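Local structure of AF1502 (5A1Q) at residues A[5-18]-A[56-70]. The protein is of unknown function but consists of a STAC domain, a module associated with transmembrane solute transport and two-component signal transduction. Numbering follows the deposited sequence.
Sequences ITYKKLLDELKKEI and LREYVEIVEERLEKE
The carboxylate of Glu-17 meets the guanidinium of Arg-66 obliquely; one face of that guanidinium carries the CG2 methyl of Ile-62, 3.4 Å above the plane and nearer the group's outer atoms than its middle, and a water lies in plane at its edge. Glu-17 OE2 and Arg-66 NH1 form a salt bridge modelled at 2.5 Å, short enough that the exact placement is doubtful. The water accepts from Arg-66 NH1 and donates to both Glu-13 O and Glu-13 OE1, tying this guanidinium to helix 7-18 at a second point. The Tyr-59 ring has Leu-56 O in plane at its edge; the Glu-17 carboxylate lies nearly coplanar with it (29°), with OE1 3.8 Å from Tyr-59 CD1. Here the first and last helices of the four-helix STAC domain meet, roughly antiparallel but strongly inclined: their axes approach to 9.3 Å, their N-to-C directions 136° apart. Two glutamates pack as knobs into holes, Glu-17 among Tyr-59, Ile-62, Val-63 and Arg-66, and Glu-13 among Val-63, Arg-66, Leu-67 and Glu-70. On the inner side, the side chains of Leu-14 and Val-63 cross at about a right angle, Leu-14 CD2 3.9 Å from Val-63 CG2, while Ile-18 CG1 lies 3.7 Å from Tyr-59 CB. Tyr-43 of helix 43-51 touches both Ile-5 and Leu-67. At the far end, a bend at chi2 (76°) helps bring Lys-9 NZ to two carboxylates: it salt-bridges Glu-13 OE2 through that oxygen's anti lone pair, and makes a weak salt-bridge bond to OE1 of the poorly ordered Glu-70.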
# COMPACT_ATOMS: atom_id res chain seq x y z
N ILE A 5 12.49 15.18 -4.84
CA ILE A 5 12.06 13.89 -5.37
C ILE A 5 10.81 14.18 -6.23
O ILE A 5 9.95 14.98 -5.84
CB ILE A 5 11.78 12.85 -4.24
CG1 ILE A 5 13.06 12.69 -3.36
CG2 ILE A 5 11.44 11.46 -4.80
CD1 ILE A 5 14.33 12.31 -4.13
N THR A 6 10.74 13.56 -7.40
CA THR A 6 9.58 13.65 -8.30
C THR A 6 9.07 12.23 -8.59
O THR A 6 9.74 11.20 -8.36
CB THR A 6 9.97 14.35 -9.60
OG1 THR A 6 10.97 13.54 -10.25
CG2 THR A 6 10.47 15.74 -9.36
N TYR A 7 7.86 12.16 -9.17
CA TYR A 7 7.42 10.91 -9.69
C TYR A 7 8.42 10.26 -10.70
O TYR A 7 8.72 9.07 -10.60
CB TYR A 7 6.04 11.08 -10.34
CG TYR A 7 5.54 9.83 -11.03
CD1 TYR A 7 5.79 9.58 -12.40
CD2 TYR A 7 4.73 8.98 -10.38
CE1 TYR A 7 5.30 8.43 -13.01
CE2 TYR A 7 4.30 7.76 -10.95
CZ TYR A 7 4.54 7.54 -12.29
OH TYR A 7 4.04 6.40 -12.87
N LYS A 8 8.91 11.05 -11.65
CA LYS A 8 9.85 10.52 -12.63
C LYS A 8 11.09 9.97 -11.93
O LYS A 8 11.59 8.87 -12.26
CB LYS A 8 10.23 11.58 -13.64
CG LYS A 8 11.21 11.11 -14.72
N LYS A 9 11.61 10.72 -10.96
CA LYS A 9 12.82 10.29 -10.27
C LYS A 9 12.57 8.95 -9.51
O LYS A 9 13.38 8.00 -9.63
CB LYS A 9 13.34 11.41 -9.34
CG LYS A 9 14.42 10.97 -8.38
CD LYS A 9 15.73 10.80 -9.09
CE LYS A 9 16.88 10.87 -8.10
NZ LYS A 9 18.13 10.32 -8.68
N LEU A 10 11.44 8.84 -8.79
CA LEU A 10 11.19 7.73 -7.98
C LEU A 10 10.91 6.50 -8.89
O LEU A 10 11.44 5.42 -8.64
CB LEU A 10 10.04 8.07 -7.01
CG LEU A 10 9.71 6.95 -6.08
CD1 LEU A 10 10.94 6.67 -5.22
CD2 LEU A 10 8.52 7.27 -5.21
N LEU A 11 10.11 6.68 -9.96
CA LEU A 11 9.86 5.59 -10.89
C LEU A 11 11.18 5.16 -11.55
O LEU A 11 11.42 3.95 -11.69
CB LEU A 11 8.89 6.06 -11.95
CG LEU A 11 8.60 5.01 -13.03
CD1 LEU A 11 8.07 3.74 -12.42
CD2 LEU A 11 7.62 5.64 -14.04
N ASP A 12 12.02 6.10 -11.96
CA ASP A 12 13.31 5.73 -12.58
C ASP A 12 14.21 4.92 -11.61
O ASP A 12 14.74 3.86 -12.00
CB ASP A 12 14.03 6.95 -13.11
CG ASP A 12 13.38 7.50 -14.40
OD1 ASP A 12 12.50 6.80 -14.98
OD2 ASP A 12 13.71 8.64 -14.77
N GLU A 13 14.28 5.31 -10.34
CA GLU A 13 15.06 4.53 -9.37
C GLU A 13 14.47 3.12 -9.17
O GLU A 13 15.22 2.16 -9.08
CB GLU A 13 15.18 5.25 -8.00
CG GLU A 13 16.00 6.53 -8.04
CD GLU A 13 17.50 6.31 -7.98
OE1 GLU A 13 17.96 5.16 -7.88
OE2 GLU A 13 18.23 7.32 -8.01
N LEU A 14 13.14 3.00 -9.12
CA LEU A 14 12.54 1.71 -8.88
C LEU A 14 12.69 0.80 -10.08
O LEU A 14 12.97 -0.40 -9.93
CB LEU A 14 11.06 1.89 -8.50
CG LEU A 14 10.71 2.50 -7.15
CD1 LEU A 14 9.26 2.98 -7.10
CD2 LEU A 14 10.91 1.49 -6.04
N LYS A 15 12.57 1.35 -11.29
CA LYS A 15 12.72 0.55 -12.48
C LYS A 15 14.13 0.02 -12.61
O LYS A 15 14.29 -1.10 -13.11
CB LYS A 15 12.40 1.33 -13.72
CG LYS A 15 10.95 1.58 -13.94
CD LYS A 15 10.81 2.44 -15.19
CE LYS A 15 9.49 2.20 -15.84
NZ LYS A 15 9.37 3.18 -16.97
N LYS A 16 15.13 0.80 -12.15
CA LYS A 16 16.51 0.32 -12.15
C LYS A 16 16.63 -1.01 -11.39
O LYS A 16 17.43 -1.88 -11.79
CB LYS A 16 17.44 1.38 -11.55
CG LYS A 16 18.90 1.31 -11.94
CD LYS A 16 19.45 2.70 -12.20
CE LYS A 16 18.99 3.24 -13.55
NZ LYS A 16 19.15 4.72 -13.67
N GLU A 17 15.92 -1.15 -10.28
CA GLU A 17 15.98 -2.37 -9.45
C GLU A 17 14.99 -3.50 -9.85
O GLU A 17 15.36 -4.68 -9.88
CB GLU A 17 15.75 -1.98 -7.97
CG GLU A 17 16.86 -1.13 -7.37
CD GLU A 17 18.17 -1.87 -7.40
OE1 GLU A 17 18.19 -3.06 -7.02
OE2 GLU A 17 19.16 -1.29 -7.85
N ILE A 18 13.77 -3.12 -10.24
CA ILE A 18 12.58 -3.99 -10.31
C ILE A 18 12.11 -4.23 -11.78
O ILE A 18 11.33 -5.16 -12.07
CB ILE A 18 11.44 -3.38 -9.44
CG1 ILE A 18 11.76 -3.54 -7.90
CG2 ILE A 18 10.08 -3.94 -9.73
CD1 ILE A 18 11.04 -2.49 -7.04
N LEU A 56 9.47 -7.47 -3.22
CA LEU A 56 10.11 -6.20 -3.57
C LEU A 56 11.06 -5.70 -2.49
O LEU A 56 11.88 -4.84 -2.81
CB LEU A 56 9.12 -5.07 -3.87
CG LEU A 56 8.10 -5.41 -4.96
CD1 LEU A 56 7.26 -4.18 -5.22
CD2 LEU A 56 8.75 -5.86 -6.27
N ARG A 57 10.90 -6.16 -1.25
CA ARG A 57 11.50 -5.50 -0.06
C ARG A 57 13.01 -5.16 -0.24
O ARG A 57 13.37 -3.99 -0.06
CB ARG A 57 11.32 -6.32 1.20
CG ARG A 57 12.04 -5.78 2.41
CD ARG A 57 11.59 -6.54 3.65
NE ARG A 57 11.85 -7.99 3.53
CZ ARG A 57 11.09 -8.97 4.01
NH1 ARG A 57 9.95 -8.72 4.66
NH2 ARG A 57 11.47 -10.23 3.83
N GLU A 58 13.82 -6.11 -0.67
CA GLU A 58 15.26 -5.82 -0.78
C GLU A 58 15.54 -4.73 -1.80
O GLU A 58 16.38 -3.83 -1.59
CB GLU A 58 16.03 -7.09 -1.15
CG GLU A 58 17.51 -6.92 -0.88
CD GLU A 58 18.33 -8.09 -1.34
OE1 GLU A 58 18.72 -8.10 -2.53
OE2 GLU A 58 18.60 -8.99 -0.49
N TYR A 59 14.81 -4.78 -2.89
CA TYR A 59 15.02 -3.86 -3.99
C TYR A 59 14.59 -2.45 -3.57
O TYR A 59 15.23 -1.45 -3.89
CB TYR A 59 14.25 -4.33 -5.25
CG TYR A 59 14.61 -5.73 -5.63
CD1 TYR A 59 15.75 -5.95 -6.41
CD2 TYR A 59 13.94 -6.86 -5.12
CE1 TYR A 59 16.16 -7.22 -6.73
CE2 TYR A 59 14.34 -8.13 -5.46
CZ TYR A 59 15.46 -8.30 -6.26
OH TYR A 59 15.88 -9.57 -6.60
N VAL A 60 13.47 -2.34 -2.83
CA VAL A 60 13.00 -1.04 -2.32
C VAL A 60 14.00 -0.48 -1.29
O VAL A 60 14.23 0.74 -1.26
CB VAL A 60 11.57 -1.18 -1.76
CG1 VAL A 60 11.12 0.14 -1.11
CG2 VAL A 60 10.65 -1.66 -2.84
N GLU A 61 14.61 -1.33 -0.44
CA GLU A 61 15.60 -0.95 0.55
C GLU A 61 16.77 -0.31 -0.22
O GLU A 61 17.32 0.72 0.19
CB GLU A 61 16.03 -2.20 1.40
CG GLU A 61 14.96 -2.64 2.43
CD GLU A 61 15.13 -3.96 3.21
OE1 GLU A 61 15.83 -4.92 2.79
OE2 GLU A 61 14.47 -4.05 4.29
N ILE A 62 17.17 -0.94 -1.33
CA ILE A 62 18.29 -0.40 -2.15
C ILE A 62 17.93 1.03 -2.68
O ILE A 62 18.74 1.95 -2.58
CB ILE A 62 18.69 -1.38 -3.28
CG1 ILE A 62 19.35 -2.59 -2.63
CG2 ILE A 62 19.59 -0.62 -4.28
CD1 ILE A 62 19.58 -3.74 -3.58
N VAL A 63 16.70 1.20 -3.19
CA VAL A 63 16.28 2.56 -3.63
C VAL A 63 16.30 3.53 -2.49
O VAL A 63 16.85 4.61 -2.62
CB VAL A 63 14.85 2.51 -4.21
CG1 VAL A 63 14.33 3.92 -4.54
CG2 VAL A 63 14.81 1.69 -5.47
N GLU A 64 15.76 3.13 -1.34
CA GLU A 64 15.82 4.03 -0.16
C GLU A 64 17.23 4.45 0.18
O GLU A 64 17.55 5.61 0.44
CB GLU A 64 15.21 3.38 1.06
CG GLU A 64 13.71 3.19 0.93
CD GLU A 64 12.97 3.30 2.25
OE1 GLU A 64 13.39 4.09 3.12
OE2 GLU A 64 11.94 2.60 2.41
N GLU A 65 18.14 3.47 0.19
CA GLU A 65 19.50 3.71 0.50
C GLU A 65 20.19 4.70 -0.46
O GLU A 65 20.89 5.60 -0.03
CB GLU A 65 20.27 2.36 0.52
CG GLU A 65 20.11 1.63 1.86
CD GLU A 65 20.50 0.14 1.79
OE1 GLU A 65 20.96 -0.30 0.71
OE2 GLU A 65 20.27 -0.59 2.80
N ARG A 66 19.88 4.54 -1.75
CA ARG A 66 20.43 5.40 -2.80
C ARG A 66 19.90 6.82 -2.68
O ARG A 66 20.65 7.79 -2.92
CB ARG A 66 20.06 4.87 -4.19
CG ARG A 66 21.02 3.77 -4.64
CD ARG A 66 20.50 2.93 -5.79
NE ARG A 66 21.39 1.77 -6.05
CZ ARG A 66 21.23 0.90 -7.05
NH1 ARG A 66 20.21 1.03 -7.91
NH2 ARG A 66 22.10 -0.12 -7.20
N LEU A 67 18.65 6.95 -2.29
CA LEU A 67 18.08 8.30 -2.08
C LEU A 67 18.68 8.97 -0.88
O LEU A 67 19.00 10.14 -0.96
CB LEU A 67 16.56 8.26 -2.02
CG LEU A 67 15.85 7.85 -3.30
CD1 LEU A 67 14.35 7.80 -3.10
CD2 LEU A 67 16.22 8.78 -4.44
N GLU A 68 18.88 8.22 0.21
CA GLU A 68 19.56 8.74 1.40
C GLU A 68 20.95 9.25 1.11
O GLU A 68 21.39 10.29 1.63
CB GLU A 68 19.63 7.67 2.50
CG GLU A 68 18.31 7.42 3.23
CD GLU A 68 17.99 8.46 4.30
OE1 GLU A 68 18.84 9.34 4.58
OE2 GLU A 68 16.87 8.40 4.87
N LYS A 69 21.70 8.51 0.29
CA LYS A 69 23.07 8.88 -0.06
C LYS A 69 23.15 10.20 -0.83
O LYS A 69 24.08 11.03 -0.59
CB LYS A 69 23.78 7.72 -0.83
CG LYS A 69 24.88 7.04 -0.02
CD LYS A 69 24.42 6.57 1.36
CE LYS A 69 23.70 5.22 1.29
NZ LYS A 69 22.66 5.07 2.34
N GLU A 70 22.23 10.38 -1.76
CA GLU A 70 22.11 11.61 -2.55
C GLU A 70 21.62 12.83 -1.74
O GLU A 70 21.83 13.97 -2.15
CB GLU A 70 21.17 11.37 -3.74
CG GLU A 70 21.72 10.36 -4.74
CD GLU A 70 20.78 10.06 -5.89
OE1 GLU A 70 19.58 10.38 -5.79
OE2 GLU A 70 21.25 9.49 -6.90
O HOH W 1 17.75 2.70 -7.68